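Local coordinates for protein R.Pab1 family restriction endonuclease (PDB 7CFA) that acts as a restriction DNA glycosylase, probably excising a base from its recognition sequence so that the damaged DNA can then be cut, at residues A[23-28]-A[45-50]; A[105-110]-A[218-223]; A[117-122]-A[135-140]. The protein carries 2 engineered substitutions. All coordinates share one frame; numbering follows the deposited sequence.

Interaction 1 (A[23-28]-A[45-50])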
ATOM      1  N   ILE A  23       0.638   6.881  14.425  1.00 65.35           N
ATOM      2  CA  ILE A  23       1.096   6.286  15.675  1.00 61.73           C
ATOM      3  C   ILE A  23       0.986   4.773  15.549  1.00 62.27           C
ATOM      4  O   ILE A  23      -0.077   4.248  15.197  1.00 66.30           O
ATOM      5  CB  ILE A  23       0.283   6.796  16.879  1.00 68.36           C
ATOM      6  CG1 ILE A  23       0.298   8.325  16.924  1.00 69.65           C
ATOM      7  CG2 ILE A  23       0.836   6.220  18.174  1.00 66.76           C
ATOM      8  CD1 ILE A  23       1.681   8.917  17.085  1.00 69.67           C
ATOM      9  N   LYS A  24       2.083   4.077  15.836  1.00 62.56           N
ATOM     10  CA  LYS A  24       2.138   2.626  15.756  1.00 68.07           C
ATOM     11  C   LYS A  24       2.786   2.074  17.018  1.00 74.67           C
ATOM     12  O   LYS A  24       3.345   2.814  17.832  1.00 80.44           O
ATOM     13  CB  LYS A  24       2.908   2.163  14.510  1.00 70.22           C
ATOM     14  CG  LYS A  24       4.356   2.623  14.469  1.00 80.20           C
ATOM     15  CD  LYS A  24       5.050   2.155  13.201  1.00 87.26           C
ATOM     16  CE  LYS A  24       6.491   2.642  13.152  1.00 93.66           C
ATOM     17  NZ  LYS A  24       7.172   2.239  11.890  1.00 99.90           N
ATOM     18  N   GLN A  25       2.709   0.754  17.174  1.00 76.09           N
ATOM     19  CA  GLN A  25       3.283   0.056  18.318  1.00 78.85           C
ATOM     20  C   GLN A  25       4.310  -0.948  17.813  1.00 78.55           C
ATOM     21  O   GLN A  25       3.979  -1.828  17.012  1.00 86.99           O
ATOM     22  CB  GLN A  25       2.196  -0.643  19.140  1.00 81.44           C
ATOM     23  CG  GLN A  25       2.701  -1.306  20.412  1.00 90.12           C
ATOM     24  CD  GLN A  25       1.575  -1.761  21.323  1.00 97.58           C
ATOM     25  OE1 GLN A  25       0.439  -1.299  21.205  1.00 94.38           O
ATOM     26  NE2 GLN A  25       1.886  -2.672  22.238  1.00105.72           N
ATOM     27  N   ARG A  26       5.548  -0.814  18.283  1.00 77.07           N
ATOM     28  CA  ARG A  26       6.641  -1.667  17.830  1.00 89.29           C
ATOM     29  C   ARG A  26       6.561  -3.017  18.531  1.00106.34           C
ATOM     30  O   ARG A  26       6.614  -3.089  19.765  1.00110.25           O
ATOM     31  CB  ARG A  26       7.985  -0.993  18.097  1.00 89.93           C
ATOM     32  CG  ARG A  26       9.166  -1.638  17.389  1.00 96.68           C
ATOM     33  CD  ARG A  26      10.436  -0.825  17.596  1.00 99.42           C
ATOM     34  NE  ARG A  26      11.535  -1.296  16.758  1.00102.42           N
ATOM     35  CZ  ARG A  26      12.740  -0.736  16.720  1.00 98.50           C
ATOM     36  NH1 ARG A  26      13.008   0.319  17.476  1.00 92.45           N
ATOM     37  NH2 ARG A  26      13.678  -1.233  15.925  1.00 98.18           N
ATOM     38  N   SER A  27       6.434  -4.088  17.745  1.00113.47           N
ATOM     39  CA  SER A  27       6.315  -5.443  18.284  1.00124.57           C
ATOM     40  C   SER A  27       7.709  -6.005  18.563  1.00133.05           C
ATOM     41  O   SER A  27       8.230  -6.870  17.853  1.00135.96           O
ATOM     42  CB  SER A  27       5.537  -6.333  17.324  1.00123.45           C
ATOM     43  OG  SER A  27       4.232  -5.829  17.109  1.00121.22           O
ATOM     44  N   THR A  28       8.310  -5.492  19.636  1.00134.62           N
ATOM     45  CA  THR A  28       9.643  -5.898  20.084  1.00138.22           C
ATOM     46  C   THR A  28      10.672  -5.849  18.957  1.00135.76           C
ATOM     47  O   THR A  28      11.297  -4.816  18.720  1.00130.88           O
ATOM     48  CB  THR A  28       9.628  -7.320  20.690  1.00141.67           C
ATOM     49  OG1 THR A  28       9.283  -8.278  19.681  1.00144.07           O
ATOM     50  CG2 THR A  28       8.627  -7.402  21.830  1.00140.13           C
ATOM     51  N   VAL A  45       6.019   2.285  26.120  1.00 84.83           N
ATOM     52  CA  VAL A  45       7.330   2.491  25.513  1.00 82.03           C
ATOM     53  C   VAL A  45       7.396   1.974  24.080  1.00 79.14           C
ATOM     54  O   VAL A  45       8.305   2.352  23.331  1.00 76.21           O
ATOM     55  CB  VAL A  45       8.421   1.825  26.368  1.00 86.23           C
ATOM     56  CG1 VAL A  45       8.481   2.475  27.739  1.00 94.22           C
ATOM     57  CG2 VAL A  45       8.152   0.334  26.494  1.00 84.75           C
ATOM     58  N   LYS A  46       6.463   1.115  23.678  1.00 87.63           N
ATOM     59  CA  LYS A  46       6.468   0.557  22.334  1.00 91.86           C
ATOM     60  C   LYS A  46       5.731   1.424  21.322  1.00 87.64           C
ATOM     61  O   LYS A  46       5.799   1.141  20.121  1.00 85.21           O
ATOM     62  CB  LYS A  46       5.863  -0.852  22.344  1.00 95.75           C
ATOM     63  CG  LYS A  46       6.688  -1.869  23.119  1.00102.71           C
ATOM     64  CD  LYS A  46       6.025  -3.237  23.118  1.00108.24           C
ATOM     65  CE  LYS A  46       6.846  -4.244  23.907  1.00112.60           C
ATOM     66  NZ  LYS A  46       6.201  -5.585  23.940  1.00118.37           N
ATOM     67  N   HIS A  47       5.039   2.469  21.768  1.00 82.39           N
ATOM     68  CA  HIS A  47       4.347   3.362  20.849  1.00 73.60           C
ATOM     69  C   HIS A  47       5.342   4.309  20.190  1.00 66.51           C
ATOM     70  O   HIS A  47       6.109   4.997  20.871  1.00 72.07           O
ATOM     71  CB  HIS A  47       3.259   4.149  21.574  1.00 63.79           C
ATOM     72  CG  HIS A  47       2.010   3.363  21.823  1.00 77.05           C
ATOM     73  ND1 HIS A  47       1.783   2.677  22.997  1.00 81.60           N
ATOM     74  CD2 HIS A  47       0.922   3.149  21.045  1.00 79.30           C
ATOM     75  CE1 HIS A  47       0.607   2.079  22.934  1.00 82.37           C
ATOM     76  NE2 HIS A  47       0.065   2.348  21.760  1.00 80.99           N
ATOM     77  N   TYR A  48       5.325   4.342  18.861  1.00 66.71           N
ATOM     78  CA  TYR A  48       6.227   5.169  18.076  1.00 66.70           C
ATOM     79  C   TYR A  48       5.434   6.142  17.216  1.00 56.82           C
ATOM     80  O   TYR A  48       4.276   5.895  16.870  1.00 62.09           O
ATOM     81  CB  TYR A  48       7.126   4.312  17.173  1.00 72.66           C
ATOM     82  CG  TYR A  48       8.384   3.801  17.837  1.00 91.79           C
ATOM     83  CD1 TYR A  48       8.324   2.851  18.850  1.00100.09           C
ATOM     84  CD2 TYR A  48       9.635   4.258  17.438  1.00 88.91           C
ATOM     85  CE1 TYR A  48       9.475   2.379  19.455  1.00101.72           C
ATOM     86  CE2 TYR A  48      10.790   3.791  18.036  1.00 93.48           C
ATOM     87  CZ  TYR A  48      10.704   2.854  19.043  1.00101.57           C
ATOM     88  OH  TYR A  48      11.852   2.386  19.641  1.00104.96           O
ATOM     89  N   VAL A  49       6.073   7.254  16.878  1.00 56.35           N
ATOM     90  CA  VAL A  49       5.544   8.192  15.896  1.00 56.19           C
ATOM     91  C   VAL A  49       6.121   7.829  14.536  1.00 57.30           C
ATOM     92  O   VAL A  49       7.333   7.631  14.403  1.00 60.12           O
ATOM     93  CB  VAL A  49       5.891   9.642  16.272  1.00 57.69           C
ATOM     94  CG1 VAL A  49       5.418  10.603  15.186  1.00 55.50           C
ATOM     95  CG2 VAL A  49       5.284  10.005  17.616  1.00 60.59           C
ATOM     96  N   GLU A  50       5.258   7.722  13.532  1.00 50.10           N
ATOM     97  CA  GLU A  50       5.685   7.496  12.156  1.00 46.95           C
ATOM     98  C   GLU A  50       5.441   8.772  11.366  1.00 44.96           C
ATOM     99  O   GLU A  50       4.293   9.206  11.223  1.00 48.15           O
ATOM    100  CB  GLU A  50       4.941   6.322  11.526  1.00 54.51           C
ATOM    101  CG  GLU A  50       5.610   5.792  10.269  1.00 49.06           C
ATOM    102  CD  GLU A  50       4.821   4.687   9.602  1.00 52.65           C
ATOM    103  OE1 GLU A  50       3.716   4.969   9.094  1.00 53.33           O
ATOM    104  OE2 GLU A  50       5.302   3.533   9.596  1.00 55.70           O
TER
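K24 and Y48 form the hydrogen-bonded pair at the centre of this antiparallel strand contact, the Y48 N to K24 O bond measuring 2.7 Å and nearly straight. On either side of it, I23 faces V49 and Q25 faces H47 as non-hydrogen-bonded pairs, and R26 N closes the ladder on K46 O at 2.7 Å. The tightly packed face carries K24 and Y48. R26 runs extended across the tyrosine, its CD 3.8 Å from Y48 CE1, until NH1 bonds Y48 OH at 3.2 Å with a bent 144° angle. The hydroxyl lies in the guanidinium plane while the ring stands almost perpendicular to it, so the aliphatic part packs against the tyrosine while the guanidinium presents its edge to the hydroxyl. K24 starts with CG between its backbone N and carbonyl carbon (chi1 61°) and then stays extended, which lifts NZ off that face and across to E50 OE2 on the partner strand at 3.2 Å, the two side chains crossing at about a right angle and the carboxylate being met on its anti side. NZ also forms a salt bridge with E154, and probably tempers the repulsion between the two nearby carboxylates; E50 OE1 turns to R22. On the I23 and Q25 face, Q25 CD lies over one face of the H47 imidazole, the amide tilted 42° to the ring, whose ND1 is bonded to N44, and I23 CD1 touches V49 CG2 at 3.8 Å. The packing thins toward T28 and K46: K46 CD passes 3.4 Å from R26 O, and NZ ends near the methyl of the poorly ordered, solvent-exposed T28. Within the antiparallel sheet, strand 21-27 is flanked by strand 32-35, and strand 47-51 by strand 166-175, whose F174 and P175 pack on V49 and Y48.

Interaction 2 (A[105-110]-A[218-223])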
ATOM      1  N   GLU A 105      28.072  14.224  -4.449  1.00 72.75           N
ATOM      2  CA  GLU A 105      28.646  14.441  -5.773  1.00 74.28           C
ATOM      3  C   GLU A 105      29.435  13.225  -6.241  1.00 83.55           C
ATOM      4  O   GLU A 105      29.416  12.886  -7.430  1.00100.10           O
ATOM      5  CB  GLU A 105      29.539  15.683  -5.765  1.00 74.86           C
ATOM      6  CG  GLU A 105      28.788  17.003  -5.678  1.00 76.69           C
ATOM      7  CD  GLU A 105      29.716  18.204  -5.643  1.00 84.52           C
ATOM      8  OE1 GLU A 105      30.938  18.009  -5.475  1.00 88.44           O
ATOM      9  OE2 GLU A 105      29.224  19.342  -5.784  1.00 86.03           O
ATOM     10  N   ASN A 106      30.132  12.555  -5.323  1.00 74.18           N
ATOM     11  CA  ASN A 106      30.951  11.404  -5.675  1.00 76.77           C
ATOM     12  C   ASN A 106      30.192  10.084  -5.627  1.00 77.77           C
ATOM     13  O   ASN A 106      30.686   9.086  -6.161  1.00 86.14           O
ATOM     14  CB  ASN A 106      32.167  11.314  -4.745  1.00 81.42           C
ATOM     15  CG  ASN A 106      33.177  12.419  -4.993  1.00 94.46           C
ATOM     16  OD1 ASN A 106      33.411  12.821  -6.133  1.00102.16           O
ATOM     17  ND2 ASN A 106      33.785  12.913  -3.921  1.00 95.67           N
ATOM     18  N   ASN A 107      29.013  10.052  -5.011  1.00 70.76           N
ATOM     19  CA  ASN A 107      28.294   8.795  -4.857  1.00 67.70           C
ATOM     20  C   ASN A 107      27.734   8.313  -6.189  1.00 71.89           C
ATOM     21  O   ASN A 107      27.252   9.102  -7.006  1.00 75.65           O
ATOM     22  CB  ASN A 107      27.155   8.942  -3.849  1.00 69.18           C
ATOM     23  CG  ASN A 107      26.337   7.669  -3.713  1.00 67.02           C
ATOM     24  OD1 ASN A 107      26.877   6.563  -3.763  1.00 71.12           O
ATOM     25  ND2 ASN A 107      25.027   7.820  -3.560  1.00 60.76           N
ATOM     26  N   GLU A 108      27.791   6.996  -6.396  1.00 71.19           N
ATOM     27  CA  GLU A 108      27.219   6.358  -7.571  1.00 76.00           C
ATOM     28  C   GLU A 108      26.102   5.375  -7.256  1.00 73.94           C
ATOM     29  O   GLU A 108      25.290   5.091  -8.144  1.00 77.61           O
ATOM     30  CB  GLU A 108      28.310   5.623  -8.367  1.00 79.68           C
ATOM     31  CG  GLU A 108      29.326   6.539  -9.024  1.00 95.02           C
ATOM     32  CD  GLU A 108      30.466   5.771  -9.665  1.00105.65           C
ATOM     33  OE1 GLU A 108      30.943   4.796  -9.048  1.00107.24           O
ATOM     34  OE2 GLU A 108      30.875   6.137 -10.786  1.00112.07           O
ATOM     35  N   GLU A 109      26.029   4.857  -6.032  1.00 66.22           N
ATOM     36  CA  GLU A 109      25.027   3.868  -5.658  1.00 59.45           C
ATOM     37  C   GLU A 109      23.761   4.578  -5.193  1.00 54.89           C
ATOM     38  O   GLU A 109      23.776   5.285  -4.178  1.00 56.16           O
ATOM     39  CB  GLU A 109      25.559   2.949  -4.559  1.00 66.31           C
ATOM     40  CG  GLU A 109      26.831   2.206  -4.927  1.00 73.74           C
ATOM     41  CD  GLU A 109      27.294   1.270  -3.828  1.00 81.72           C
ATOM     42  OE1 GLU A 109      26.639   1.223  -2.764  1.00 80.05           O
ATOM     43  OE2 GLU A 109      28.314   0.577  -4.028  1.00 85.33           O
ATOM     44  N   LEU A 110      22.673   4.391  -5.932  1.00 54.81           N
ATOM     45  CA  LEU A 110      21.378   4.948  -5.577  1.00 54.13           C
ATOM     46  C   LEU A 110      20.443   3.846  -5.095  1.00 57.78           C
ATOM     47  O   LEU A 110      20.476   2.717  -5.594  1.00 50.95           O
ATOM     48  CB  LEU A 110      20.749   5.684  -6.763  1.00 44.76           C
ATOM     49  CG  LEU A 110      21.519   6.910  -7.246  1.00 69.07           C
ATOM     50  CD1 LEU A 110      20.870   7.480  -8.496  1.00 64.46           C
ATOM     51  CD2 LEU A 110      21.597   7.960  -6.147  1.00 62.30           C
ATOM     52  N   PHE A 218      18.334  10.983   2.027  1.00 41.47           N
ATOM     53  CA  PHE A 218      17.515  11.421   0.900  1.00 41.33           C
ATOM     54  C   PHE A 218      18.361  11.591  -0.355  1.00 46.36           C
ATOM     55  O   PHE A 218      17.930  11.236  -1.457  1.00 45.57           O
ATOM     56  CB  PHE A 218      16.800  12.734   1.231  1.00 40.88           C
ATOM     57  CG  PHE A 218      15.464  12.554   1.899  1.00 42.17           C
ATOM     58  CD1 PHE A 218      14.369  12.101   1.180  1.00 47.78           C
ATOM     59  CD2 PHE A 218      15.296  12.865   3.238  1.00 52.08           C
ATOM     60  CE1 PHE A 218      13.136  11.946   1.787  1.00 46.17           C
ATOM     61  CE2 PHE A 218      14.067  12.712   3.854  1.00 50.21           C
ATOM     62  CZ  PHE A 218      12.986  12.252   3.129  1.00 47.97           C
ATOM     63  N   GLY A 219      19.582  12.111  -0.201  1.00 39.17           N
ATOM     64  CA  GLY A 219      20.437  12.400  -1.339  1.00 53.64           C
ATOM     65  C   GLY A 219      20.873  11.185  -2.129  1.00 46.46           C
ATOM     66  O   GLY A 219      21.298  11.332  -3.279  1.00 53.61           O
ATOM     67  N   ILE A 220      20.785   9.990  -1.544  1.00 42.30           N
ATOM     68  CA  ILE A 220      21.154   8.763  -2.240  1.00 45.98           C
ATOM     69  C   ILE A 220      19.930   7.955  -2.660  1.00 48.42           C
ATOM     70  O   ILE A 220      20.071   6.819  -3.121  1.00 55.04           O
ATOM     71  CB  ILE A 220      22.100   7.903  -1.391  1.00 47.98           C
ATOM     72  CG1 ILE A 220      21.336   7.258  -0.231  1.00 48.55           C
ATOM     73  CG2 ILE A 220      23.255   8.742  -0.872  1.00 45.80           C
ATOM     74  CD1 ILE A 220      22.147   6.248   0.548  1.00 49.55           C
ATOM     75  N   LEU A 221      18.730   8.516  -2.508  1.00 43.56           N
ATOM     76  CA  LEU A 221      17.523   7.774  -2.854  1.00 49.36           C
ATOM     77  C   LEU A 221      17.407   7.599  -4.364  1.00 52.49           C
ATOM     78  O   LEU A 221      17.146   6.493  -4.852  1.00 53.52           O
ATOM     79  CB  LEU A 221      16.296   8.490  -2.289  1.00 56.38           C
ATOM     80  CG  LEU A 221      15.016   7.666  -2.154  1.00 63.37           C
ATOM     81  CD1 LEU A 221      15.286   6.382  -1.386  1.00 54.02           C
ATOM     82  CD2 LEU A 221      13.941   8.483  -1.462  1.00 65.20           C
ATOM     83  N   SER A 222      17.605   8.677  -5.115  1.00 54.82           N
ATOM     84  CA  SER A 222      17.542   8.640  -6.570  1.00 62.77           C
ATOM     85  C   SER A 222      18.331   9.825  -7.110  1.00 60.98           C
ATOM     86  O   SER A 222      18.824  10.665  -6.353  1.00 63.93           O
ATOM     87  CB  SER A 222      16.095   8.669  -7.065  1.00 54.45           C
ATOM     88  OG  SER A 222      15.494   9.921  -6.783  1.00 55.92           O
ATOM     89  N   ASN A 223      18.444   9.888  -8.438  1.00 60.70           N
ATOM     90  CA  ASN A 223      19.121  11.021  -9.060  1.00 65.97           C
ATOM     91  C   ASN A 223      18.332  12.310  -8.867  1.00 57.95           C
ATOM     92  O   ASN A 223      18.919  13.372  -8.633  1.00 67.01           O
ATOM     93  CB  ASN A 223      19.356  10.748 -10.545  1.00 80.22           C
ATOM     94  CG  ASN A 223      20.693  10.081 -10.810  1.00 90.66           C
ATOM     95  OD1 ASN A 223      21.682  10.356 -10.130  1.00 90.62           O
ATOM     96  ND2 ASN A 223      20.729   9.198 -11.802  1.00 97.24           N
TER
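L110 and I220 bring the two chain segments together at a CA to CA distance of 5.1 Å, with the I220 carbonyl directed at the backbone of L110, where L110 CA lies 3.4 Å from I220 O. The L110 side chain straddles the bend of 218-223 with its two methyls. CD2 sits by the I220 carbonyl, and CD1 reaches on to N223, 3.4 Å from N223 OD1 and equally near the N223 backbone N. The leucine and asparagine side chains meet at about a right angle, the CD1 methyl against the amide; N223 OD1 itself is bonded to R226, which also reaches N107 O with its other terminal nitrogen. N107 makes an Asx turn just past the end of helix 94-106: its OD1 accepts from E109 N at 3.0 Å, the donor standing well above the amide carbonyl plane. From the same amide ND2 returns to E109 O at 2.9 Å, and these two bonds fix the rotation of the side chain. Held this way, with CG anti to the backbone N (chi1 177°), N107 turns ND2 onto I220 CG2, 3.3 Å away, a van der Waals contact of an amide nitrogen with a methyl. Each segment links two helices: 94-106 to 111-114, and 208-219 to 223-237. L110 occupies the N-cap position before helix 111-114, to whose I111 and E112 the backbones of I220 and L221 are hydrogen-bonded, while S222 caps helix 223-237 with its OG bonded to H225 N. The second subunit touches both segments: its A128 N bonds E109 OE1 and its I130 packs on I220.

Interaction 3 (A[117-122]-A[135-140])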
ATOM      1  N   ILE A 117      12.340  -5.126  -6.224  1.00 43.39           N
ATOM      2  CA  ILE A 117      11.116  -5.841  -5.894  1.00 48.31           C
ATOM      3  C   ILE A 117      11.140  -7.171  -6.632  1.00 46.14           C
ATOM      4  O   ILE A 117      11.347  -7.212  -7.851  1.00 46.83           O
ATOM      5  CB  ILE A 117       9.876  -5.011  -6.266  1.00 48.32           C
ATOM      6  CG1 ILE A 117       9.826  -3.736  -5.418  1.00 50.09           C
ATOM      7  CG2 ILE A 117       8.605  -5.829  -6.090  1.00 39.57           C
ATOM      8  CD1 ILE A 117       8.647  -2.837  -5.721  1.00 49.65           C
ATOM      9  N   ASN A 118      10.948  -8.261  -5.895  1.00 41.91           N
ATOM     10  CA  ASN A 118      11.103  -9.609  -6.419  1.00 44.75           C
ATOM     11  C   ASN A 118       9.748 -10.275  -6.605  1.00 44.68           C
ATOM     12  O   ASN A 118       8.842 -10.107  -5.782  1.00 41.28           O
ATOM     13  CB  ASN A 118      11.957 -10.469  -5.484  1.00 41.13           C
ATOM     14  CG  ASN A 118      13.403 -10.030  -5.443  1.00 44.85           C
ATOM     15  OD1 ASN A 118      13.976  -9.643  -6.458  1.00 48.64           O
ATOM     16  ND2 ASN A 118      14.006 -10.097  -4.262  1.00 48.74           N
ATOM     17  N   ARG A 119       9.621 -11.038  -7.686  1.00 44.25           N
ATOM     18  CA  ARG A 119       8.502 -11.949  -7.887  1.00 45.05           C
ATOM     19  C   ARG A 119       9.061 -13.363  -7.897  1.00 42.04           C
ATOM     20  O   ARG A 119       9.995 -13.656  -8.650  1.00 44.49           O
ATOM     21  CB  ARG A 119       7.758 -11.643  -9.188  1.00 44.78           C
ATOM     22  CG  ARG A 119       7.095 -10.279  -9.209  1.00 60.58           C
ATOM     23  CD  ARG A 119       6.400 -10.026 -10.537  1.00 79.92           C
ATOM     24  NE  ARG A 119       5.794  -8.698 -10.595  1.00 91.43           N
ATOM     25  CZ  ARG A 119       4.522  -8.442 -10.307  1.00 93.97           C
ATOM     26  NH1 ARG A 119       3.712  -9.425  -9.941  1.00 85.53           N
ATOM     27  NH2 ARG A 119       4.058  -7.201 -10.388  1.00 98.74           N
ATOM     28  N   THR A 120       8.503 -14.230  -7.060  1.00 37.84           N
ATOM     29  CA  THR A 120       9.042 -15.573  -6.952  1.00 38.52           C
ATOM     30  C   THR A 120       8.417 -16.491  -7.998  1.00 38.22           C
ATOM     31  O   THR A 120       7.421 -16.163  -8.649  1.00 37.10           O
ATOM     32  CB  THR A 120       8.807 -16.150  -5.557  1.00 41.19           C
ATOM     33  OG1 THR A 120       7.408 -16.408  -5.375  1.00 48.75           O
ATOM     34  CG2 THR A 120       9.285 -15.183  -4.489  1.00 37.59           C
ATOM     35  N   ASN A 121       9.026 -17.661  -8.151  1.00 39.03           N
ATOM     36  CA  ASN A 121       8.464 -18.720  -8.969  1.00 39.75           C
ATOM     37  C   ASN A 121       7.112 -19.160  -8.416  1.00 46.39           C
ATOM     38  O   ASN A 121       6.753 -18.871  -7.270  1.00 39.32           O
ATOM     39  CB  ASN A 121       9.414 -19.914  -9.009  1.00 37.60           C
ATOM     40  CG  ASN A 121       9.692 -20.475  -7.623  1.00 49.16           C
ATOM     41  OD1 ASN A 121      10.582 -20.001  -6.915  1.00 48.19           O
ATOM     42  ND2 ASN A 121       8.922 -21.481  -7.225  1.00 42.48           N
ATOM     43  N   PHE A 122       6.367 -19.881  -9.247  1.00 44.96           N
ATOM     44  CA  PHE A 122       5.084 -20.431  -8.841  1.00 45.41           C
ATOM     45  C   PHE A 122       5.269 -21.750  -8.103  1.00 51.34           C
ATOM     46  O   PHE A 122       6.234 -22.486  -8.326  1.00 50.35           O
ATOM     47  CB  PHE A 122       4.181 -20.665 -10.053  1.00 39.36           C
ATOM     48  CG  PHE A 122       3.520 -19.424 -10.573  1.00 43.78           C
ATOM     49  CD1 PHE A 122       2.635 -18.710  -9.782  1.00 41.31           C
ATOM     50  CD2 PHE A 122       3.759 -18.987 -11.866  1.00 52.27           C
ATOM     51  CE1 PHE A 122       2.017 -17.572 -10.263  1.00 46.41           C
ATOM     52  CE2 PHE A 122       3.143 -17.851 -12.354  1.00 61.19           C
ATOM     53  CZ  PHE A 122       2.270 -17.142 -11.550  1.00 53.17           C
ATOM     54  N   SER A 135       2.398 -17.498  -5.823  1.00 44.16           N
ATOM     55  CA  SER A 135       3.636 -16.763  -6.005  1.00 41.99           C
ATOM     56  C   SER A 135       3.700 -15.678  -4.939  1.00 47.35           C
ATOM     57  O   SER A 135       2.712 -15.388  -4.258  1.00 50.21           O
ATOM     58  CB  SER A 135       3.731 -16.161  -7.414  1.00 40.01           C
ATOM     59  OG  SER A 135       4.934 -15.432  -7.587  1.00 57.20           O
ATOM     60  N   TYR A 136       4.877 -15.081  -4.789  1.00 38.07           N
ATOM     61  CA  TYR A 136       5.089 -14.025  -3.811  1.00 38.10           C
ATOM     62  C   TYR A 136       5.688 -12.804  -4.488  1.00 38.83           C
ATOM     63  O   TYR A 136       6.530 -12.928  -5.383  1.00 44.22           O
ATOM     64  CB  TYR A 136       6.013 -14.483  -2.674  1.00 41.16           C
ATOM     65  CG  TYR A 136       5.391 -15.489  -1.740  1.00 39.66           C
ATOM     66  CD1 TYR A 136       5.430 -16.847  -2.025  1.00 44.24           C
ATOM     67  CD2 TYR A 136       4.767 -15.082  -0.568  1.00 45.76           C
ATOM     68  CE1 TYR A 136       4.862 -17.771  -1.171  1.00 52.98           C
ATOM     69  CE2 TYR A 136       4.196 -15.997   0.292  1.00 47.25           C
ATOM     70  CZ  TYR A 136       4.246 -17.341  -0.014  1.00 56.60           C
ATOM     71  OH  TYR A 136       3.680 -18.259   0.840  1.00 73.21           O
ATOM     72  N   VAL A 137       5.247 -11.628  -4.056  1.00 40.60           N
ATOM     73  CA  VAL A 137       5.857 -10.360  -4.434  1.00 42.74           C
ATOM     74  C   VAL A 137       6.542  -9.828  -3.185  1.00 48.22           C
ATOM     75  O   VAL A 137       5.882  -9.553  -2.173  1.00 46.02           O
ATOM     76  CB  VAL A 137       4.827  -9.364  -4.980  1.00 42.07           C
ATOM     77  CG1 VAL A 137       5.524  -8.103  -5.469  1.00 45.31           C
ATOM     78  CG2 VAL A 137       4.021  -9.999  -6.098  1.00 42.24           C
ATOM     79  N   SER A 138       7.863  -9.700  -3.238  1.00 43.28           N
ATOM     80  CA  SER A 138       8.657  -9.330  -2.073  1.00 42.15           C
ATOM     81  C   SER A 138       9.134  -7.891  -2.203  1.00 45.85           C
ATOM     82  O   SER A 138       9.772  -7.527  -3.196  1.00 49.14           O
ATOM     83  CB  SER A 138       9.848 -10.273  -1.905  1.00 36.52           C
ATOM     84  OG  SER A 138       9.409 -11.601  -1.687  1.00 57.26           O
ATOM     85  N   TYR A 139       8.819  -7.079  -1.197  1.00 42.83           N
ATOM     86  CA  TYR A 139       9.194  -5.678  -1.164  1.00 42.19           C
ATOM     87  C   TYR A 139      10.273  -5.459  -0.123  1.00 46.87           C
ATOM     88  O   TYR A 139      10.086  -5.830   1.045  1.00 39.62           O
ATOM     89  CB  TYR A 139       7.982  -4.799  -0.847  1.00 43.80           C
ATOM     90  CG  TYR A 139       6.872  -4.898  -1.864  1.00 47.77           C
ATOM     91  CD1 TYR A 139       5.919  -5.908  -1.789  1.00 46.09           C
ATOM     92  CD2 TYR A 139       6.771  -3.979  -2.897  1.00 45.02           C
ATOM     93  CE1 TYR A 139       4.900  -5.998  -2.718  1.00 42.21           C
ATOM     94  CE2 TYR A 139       5.758  -4.061  -3.830  1.00 44.66           C
ATOM     95  CZ  TYR A 139       4.826  -5.073  -3.736  1.00 39.96           C
ATOM     96  OH  TYR A 139       3.814  -5.159  -4.663  1.00 49.94           O
ATOM     97  N   PRO A 140      11.405  -4.877  -0.498  1.00 41.25           N
ATOM     98  CA  PRO A 140      12.451  -4.603   0.486  1.00 37.86           C
ATOM     99  C   PRO A 140      12.144  -3.351   1.286  1.00 46.64           C
ATOM    100  O   PRO A 140      11.437  -2.445   0.836  1.00 44.66           O
ATOM    101  CB  PRO A 140      13.700  -4.410  -0.380  1.00 32.02           C
ATOM    102  CG  PRO A 140      13.165  -3.828  -1.643  1.00 33.09           C
ATOM    103  CD  PRO A 140      11.803  -4.464  -1.856  1.00 35.58           C
TER
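The base of the long beta hairpin of strands 118-127 and 130-145 is closed here by I117 to T120 running antiparallel to Y136 to Y139, with N118 and S138 as a hydrogen-bonded pair. The S138 N to N118 O bond is 2.8 Å and lies in the carbonyl plane. R119 and V137 follow as the non-hydrogen-bonded pair, the arginine lying alongside the valine. Next in register the ladder changes character. T120 N still bonds Y136 O, but Y136 N turns to the threonine hydroxyl, T120 OG1, at 2.9 Å and a bent 144°. OG1 stands between the backbone N and carbonyl carbon of T120 (chi1 70°), a position that also sets it at the edge of the Y136 ring, in its plane. The displaced T120 O is taken by S135 OG at 2.8 Å, which comes from above the carbonyl plane. Thus two side-chain hydroxyls replace the usual backbone bond as the first strand veers off. Beyond them the F122 ring leans back on the serine, CE1 3.6 Å from S135 CB. At the opposite end I117 wedges among apolar groups: its CG2 lies over a face of the Y139 ring and touches V137 CG1 at 3.9 Å, while CD1 packs on Y139 CD2 at 3.6 Å. The far edge of 135-140 pairs antiparallel with a strand of the second subunit, where the S138 hydroxyls of the two chains bond each other, so the sheet continues across the dimer; strand 152-159 adjoins through E159, which binds Y139 OH, and I157, on which P140 packs.

Overall arrangement
Interactions 1 and 3 belong to the same antiparallel sheet but lie toward its two ends, their centres 27 Å apart; interaction 2 joins the links between helices, about 26 Å between centres from interaction 3 and 30 Å from interaction 1. All three are partly buried. Interaction 1 is the most charged, a backbone ladder with a cluster of charges at one end of one face, and no other subunit reaches its segments. Interaction 3, farther from the chain's centre, adds hydroxyl bonds and apolar packing to its backbone ladder. Interaction 2 is smaller and lacks a ladder, carried by a leucine and an isoleucine against carbonyl and amide groups. Interactions 2 and 3 both touch the second subunit, one through its A128 and I130, the other through a continuous beta ladder.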